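Local coordinates for protein diketoreductase (Acinetobacter baylyi, PDB 4E12) that reduces dicarbonyl compounds with NADH and probably also interconverts (3S)-3-hydroxyacyl-CoA and 3-oxoacyl-CoA in fatty acid beta-oxidation, at residues 118-123 with 141-146; 124-129 with 155-160. All coordinates share one frame; numbering follows the deposited sequence.

Interaction 1: residues 118-123 with 141-146. With SO4 (sulfate ion), chain J.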
loop_
_atom_site.group_PDB
_atom_site.type_symbol
_atom_site.label_atom_id
_atom_site.label_comp_id
_atom_site.label_asym_id
_atom_site.label_seq_id
_atom_site.Cartn_x
_atom_site.Cartn_y
_atom_site.Cartn_z
ATOM N N ALA A 118 -29.902 -3.058 -2.141
ATOM C CA ALA A 118 -28.444 -3.010 -2.083
ATOM C C ALA A 118 -27.956 -3.298 -0.663
ATOM O O ALA A 118 -28.434 -2.697 0.304
ATOM C CB ALA A 118 -27.957 -1.647 -2.569
ATOM N N THR A 119 -27.010 -4.225 -0.540
ATOM C CA THR A 119 -26.395 -4.552 0.747
ATOM C C THR A 119 -25.094 -3.763 0.942
ATOM O O THR A 119 -24.342 -3.568 -0.016
ATOM C CB THR A 119 -26.087 -6.079 0.837
ATOM O OG1 THR A 119 -25.443 -6.372 2.081
ATOM C CG2 THR A 119 -25.204 -6.532 -0.324
ATOM N N ASN A 120 -24.838 -3.298 2.169
ATOM C CA ASN A 120 -23.599 -2.586 2.479
ATOM C C ASN A 120 -22.599 -3.549 3.122
ATOM O O ASN A 120 -21.550 -3.123 3.618
ATOM C CB ASN A 120 -23.884 -1.398 3.429
ATOM C CG ASN A 120 -22.626 -0.637 3.816
ATOM O OD1 ASN A 120 -21.829 -0.246 2.957
ATOM N ND2 ASN A 120 -22.431 -0.436 5.114
ATOM N N SER A 121 -22.905 -4.851 3.072
ATOM C CA SER A 121 -22.195 -5.861 3.868
ATOM C C SER A 121 -20.690 -5.898 3.601
ATOM O O SER A 121 -20.263 -5.940 2.445
ATOM C CB SER A 121 -22.801 -7.257 3.647
ATOM O OG SER A 121 -22.179 -8.222 4.484
ATOM N N SER A 122 -19.896 -5.889 4.676
ATOM C CA SER A 122 -18.442 -6.049 4.578
ATOM C C SER A 122 -17.974 -7.485 4.836
ATOM O O SER A 122 -16.785 -7.771 4.695
ATOM C CB SER A 122 -17.697 -5.111 5.548
ATOM O OG SER A 122 -17.830 -3.738 5.201
ATOM N N THR A 123 -18.878 -8.386 5.212
ATOM C CA THR A 123 -18.464 -9.751 5.530
ATOM C C THR A 123 -19.209 -10.795 4.703
ATOM O O THR A 123 -18.794 -11.954 4.640
ATOM C CB THR A 123 -18.700 -10.077 7.009
ATOM O OG1 THR A 123 -20.107 -10.071 7.274
ATOM C CG2 THR A 123 -18.026 -9.045 7.888
ATOM N N ALA A 141 -24.470 -5.228 -4.252
ATOM C CA ALA A 141 -23.840 -4.603 -3.104
ATOM C C ALA A 141 -23.507 -3.172 -3.453
ATOM O O ALA A 141 -23.076 -2.892 -4.573
ATOM C CB ALA A 141 -22.584 -5.357 -2.700
ATOM N N LEU A 142 -23.744 -2.277 -2.496
ATOM C CA LEU A 142 -23.318 -0.889 -2.554
ATOM C C LEU A 142 -22.607 -0.627 -1.237
ATOM O O LEU A 142 -23.247 -0.479 -0.191
ATOM C CB LEU A 142 -24.533 0.035 -2.696
ATOM C CG LEU A 142 -24.217 1.516 -2.923
ATOM C CD1 LEU A 142 -23.495 1.649 -4.267
ATOM C CD2 LEU A 142 -25.494 2.341 -2.912
ATOM N N HIS A 143 -21.284 -0.573 -1.301
ATOM C CA HIS A 143 -20.443 -0.624 -0.123
ATOM C C HIS A 143 -19.767 0.715 0.087
ATOM O O HIS A 143 -19.048 1.210 -0.785
ATOM C CB HIS A 143 -19.406 -1.732 -0.289
ATOM C CG HIS A 143 -18.550 -1.956 0.923
ATOM N ND1 HIS A 143 -17.186 -1.760 0.912
ATOM C CD2 HIS A 143 -18.865 -2.355 2.179
ATOM C CE1 HIS A 143 -16.695 -2.028 2.111
ATOM N NE2 HIS A 143 -17.693 -2.391 2.898
ATOM N N PHE A 144 -20.028 1.289 1.250
ATOM C CA PHE A 144 -19.502 2.589 1.666
ATOM C C PHE A 144 -18.331 2.420 2.637
ATOM O O PHE A 144 -18.090 1.331 3.163
ATOM C CB PHE A 144 -20.608 3.362 2.383
ATOM C CG PHE A 144 -21.782 3.677 1.515
ATOM C CD1 PHE A 144 -22.741 2.706 1.235
ATOM C CD2 PHE A 144 -21.936 4.948 0.971
ATOM C CE1 PHE A 144 -23.837 3.005 0.422
ATOM C CE2 PHE A 144 -23.018 5.248 0.168
ATOM C CZ PHE A 144 -23.969 4.279 -0.109
ATOM N N ALA A 145 -17.631 3.519 2.908
ATOM C CA ALA A 145 -16.521 3.513 3.851
ATOM C C ALA A 145 -16.844 4.454 5.005
ATOM O O ALA A 145 -17.472 5.493 4.792
ATOM C CB ALA A 145 -15.256 3.983 3.150
ATOM N N ASN A 146 -16.404 4.123 6.214
ATOM C CA ASN A 146 -16.716 4.964 7.377
ATOM C C ASN A 146 -16.301 6.428 7.085
ATOM O O ASN A 146 -15.245 6.682 6.494
ATOM C CB ASN A 146 -16.000 4.428 8.618
ATOM C CG ASN A 146 -16.535 5.026 9.904
ATOM O OD1 ASN A 146 -17.638 5.579 9.938
ATOM N ND2 ASN A 146 -15.749 4.928 10.969
HETATM S S SO4 J . -17.069 6.836 14.072
HETATM O O1 SO4 J . -17.653 7.103 12.743
HETATM O O2 SO4 J . -18.107 7.044 15.105
HETATM O O3 SO4 J . -15.936 7.761 14.295
HETATM O O4 SO4 J . -16.584 5.438 14.131
#

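Interaction 2: residues 124-129 with 155-160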
loop_
_atom_site.group_PDB
_atom_site.type_symbol
_atom_site.label_atom_id
_atom_site.label_comp_id
_atom_site.label_asym_id
_atom_site.label_seq_id
_atom_site.Cartn_x
_atom_site.Cartn_y
_atom_site.Cartn_z
ATOM N N LEU A 124 -20.310 -10.397 4.081
ATOM C CA LEU A 124 -21.119 -11.321 3.299
ATOM C C LEU A 124 -21.198 -10.920 1.838
ATOM O O LEU A 124 -21.363 -9.743 1.509
ATOM C CB LEU A 124 -22.518 -11.424 3.894
ATOM C CG LEU A 124 -22.612 -12.331 5.119
ATOM C CD1 LEU A 124 -23.828 -12.030 5.984
ATOM C CD2 LEU A 124 -22.600 -13.778 4.628
ATOM N N LEU A 125 -21.073 -11.910 0.965
ATOM C CA LEU A 125 -21.173 -11.690 -0.469
ATOM C C LEU A 125 -22.625 -11.624 -0.933
ATOM O O LEU A 125 -23.499 -12.284 -0.366
ATOM C CB LEU A 125 -20.470 -12.829 -1.218
ATOM C CG LEU A 125 -18.966 -12.989 -1.013
ATOM C CD1 LEU A 125 -18.476 -14.152 -1.857
ATOM C CD2 LEU A 125 -18.277 -11.707 -1.468
ATOM N N PRO A 126 -22.907 -10.810 -1.960
ATOM C CA PRO A 126 -24.282 -10.740 -2.458
ATOM C C PRO A 126 -24.786 -12.112 -2.897
ATOM O O PRO A 126 -25.988 -12.389 -2.874
ATOM C CB PRO A 126 -24.187 -9.756 -3.624
ATOM C CG PRO A 126 -23.013 -8.887 -3.266
ATOM C CD PRO A 126 -22.032 -9.809 -2.608
ATOM N N SER A 127 -23.854 -12.982 -3.267
ATOM C CA SER A 127 -24.188 -14.367 -3.567
ATOM C C SER A 127 -24.632 -15.132 -2.337
ATOM O O SER A 127 -25.461 -16.037 -2.442
ATOM C CB SER A 127 -23.020 -15.077 -4.238
ATOM O OG SER A 127 -22.835 -14.560 -5.536
ATOM N N ASP A 128 -24.086 -14.787 -1.175
ATOM C CA ASP A 128 -24.499 -15.415 0.078
ATOM C C ASP A 128 -25.957 -15.099 0.402
ATOM O O ASP A 128 -26.610 -15.836 1.146
ATOM C CB ASP A 128 -23.611 -14.961 1.248
ATOM C CG ASP A 128 -22.188 -15.481 1.146
ATOM O OD1 ASP A 128 -21.972 -16.472 0.426
ATOM O OD2 ASP A 128 -21.281 -14.901 1.786
ATOM N N LEU A 129 -26.466 -14.011 -0.167
ATOM C CA LEU A 129 -27.736 -13.445 0.275
ATOM C C LEU A 129 -28.790 -13.393 -0.832
ATOM O O LEU A 129 -29.976 -13.213 -0.548
ATOM C CB LEU A 129 -27.491 -12.026 0.804
ATOM C CG LEU A 129 -26.519 -11.831 1.967
ATOM C CD1 LEU A 129 -26.214 -10.357 2.185
ATOM C CD2 LEU A 129 -27.044 -12.482 3.237
ATOM N N GLU A 155 -18.409 1.286 -3.551
ATOM C CA GLU A 155 -18.064 0.106 -4.324
ATOM C C GLU A 155 -19.299 -0.665 -4.709
ATOM O O GLU A 155 -20.019 -1.169 -3.840
ATOM C CB GLU A 155 -17.124 -0.785 -3.523
ATOM C CG GLU A 155 -15.764 -0.121 -3.322
ATOM C CD GLU A 155 -14.850 -0.874 -2.363
ATOM O OE1 GLU A 155 -15.275 -1.157 -1.226
ATOM O OE2 GLU A 155 -13.702 -1.177 -2.747
ATOM N N VAL A 156 -19.527 -0.752 -6.013
ATOM C CA VAL A 156 -20.718 -1.380 -6.568
ATOM C C VAL A 156 -20.368 -2.772 -7.057
ATOM O O VAL A 156 -19.461 -2.944 -7.872
ATOM C CB VAL A 156 -21.277 -0.576 -7.758
ATOM C CG1 VAL A 156 -22.552 -1.240 -8.294
ATOM C CG2 VAL A 156 -21.561 0.863 -7.332
ATOM N N MET A 157 -21.086 -3.771 -6.564
ATOM C CA MET A 157 -20.732 -5.144 -6.872
ATOM C C MET A 157 -21.981 -6.019 -6.872
ATOM O O MET A 157 -22.595 -6.228 -5.823
ATOM C CB MET A 157 -19.742 -5.636 -5.811
ATOM C CG MET A 157 -19.100 -6.981 -6.066
ATOM S SD MET A 157 -17.960 -7.421 -4.738
ATOM C CE MET A 157 -19.125 -7.987 -3.506
ATOM N N GLY A 158 -22.348 -6.531 -8.043
ATOM C CA GLY A 158 -23.504 -7.407 -8.130
ATOM C C GLY A 158 -23.158 -8.877 -8.254
ATOM O O GLY A 158 -22.000 -9.271 -8.087
ATOM N N THR A 159 -24.167 -9.697 -8.541
ATOM C CA THR A 159 -23.935 -11.110 -8.825
ATOM C C THR A 159 -24.104 -11.313 -10.324
ATOM O O THR A 159 -24.403 -10.366 -11.058
ATOM C CB THR A 159 -24.975 -12.025 -8.131
ATOM O OG1 THR A 159 -26.259 -11.800 -8.722
ATOM C CG2 THR A 159 -25.058 -11.720 -6.644
ATOM N N THR A 160 -23.913 -12.546 -10.776
ATOM C CA THR A 160 -24.158 -12.904 -12.166
ATOM C C THR A 160 -25.632 -12.673 -12.525
ATOM O O THR A 160 -25.978 -12.502 -13.697
ATOM C CB THR A 160 -23.805 -14.385 -12.406
ATOM O OG1 THR A 160 -24.550 -15.204 -11.495
ATOM C CG2 THR A 160 -22.321 -14.620 -12.180
#

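Interaction 1: residues 118-123 with 141-146
Thr119 and Ala141 pair as a parallel bridge, their CA atoms 4.6 Å apart, and Leu142 N donates to Thr119 O at 2.9 Å. Beyond this bridge, side chains take over. Asn120 OD1 accepts Phe144 N at 2.9 Å, in a bond nearly straight at the hydrogen (174°). The amide thus stands in for a main-chain carbonyl where strand 116-119 has ended. With chi1 at 179° the Asn120 amide extends away from its own backbone N, and chi2 turns OD1 to strand 139-144. Asn120 OD1 also sits at the edge of the Phe144 ring, 3.5 Å from CD1.

His143 is predicted to be important for catalysis. Its imidazole is met edge-on, close to the ring plane. Ser122 OG and His143 NE2 share a hydrogen bond of 2.7 Å, and Asn120 O lies 3.1 Å from His143 CD2. Glu155 OE1 bonds ND1, so both ring nitrogens are held and the rotation of the ring is fixed. Tyr191 stacks on it. Asn120 and Ser122 belong to the NAD(+) site, not filled by NAD(+) in this chain; the contact joins it to the histidine. Asn146 ND2 bonds weakly to a sulfate, probably from the crystallisation liquor.

The two strands come before and after helix 126-133 in a beta-alpha-beta unit of the Rossmann-type domain. Thr119 touches Leu129 of that helix, while Asn120 and Phe144 lean on Ile19 of helix 14-25.

Interaction 2: residues 124-129 with 155-160
Pro126 and Met157 meet with their side chains crossing at about a right angle. The end of the methionine does the touching: Met157 CE lies 3.5 Å from Pro126 CD and 4.0 Å from Pro126 CG. The chain of Met157 runs out extended from the backbone, with chi1 and chi2 both near 180°. A turn about the CG-SD bond (chi3 79°) then carries the methyl to the proline ring. Leu125 adds a looser apolar touch, its CD2 4.3 Å from Met157 CE. On the main-chain side, Pro126 CG also lies 3.7 Å from Met157 O.

Pro126 stands at the start of helix 126-133, which follows strand 116-119 in the Rossmann-type domain. Strand 153-158 runs antiparallel to strand 139-144 in the central sheet. The contact sets the start of this helix against Met157 of the strand and Thr159 just after it. Asp128 reaches back before the weakly bonded helix start: its OD2 accepts Leu125 N at 3.1 Å, with the donor well above the carboxylate plane.

Thr159 meets the turn through its methyl. Thr159 CG2 is anti to the carbonyl carbon and packs on Pro126 CB at 3.7 Å. Ser127 OG lies 3.8 Å from Thr159 CG2. The hydroxyls are engaged elsewhere, Ser127 OG with Glu187 and Thr159 OG1 with Lys161 N. No hydrogen bond crosses between the segments. Met157 also touches Leu184 and Tyr191, and Pro126 reaches Phe139 and Ala141 of strand 139-144.

In the fold
Both interactions reach the same sheet, their centres about 10 Å apart. Interaction 1 joins two of its strands; interaction 2 brings a helix start to a third. Strand 139-144, which belongs to interaction 1, lies between strands 116-119 and 153-158, parallel to the first and antiparallel to the second. Backbone pairs Ala141 N to Met157 O and His143 O to Glu155 N probably tie the interactions together, and Ala141 CB packs on Pro126 CG. Interaction 1 is buried near the centre of the chain and mainly polar. It holds residues of the NAD(+) site and the predicted catalytic histidine. Interaction 2 is smaller, farther out and only partly buried. Its cross-segment contacts are van der Waals.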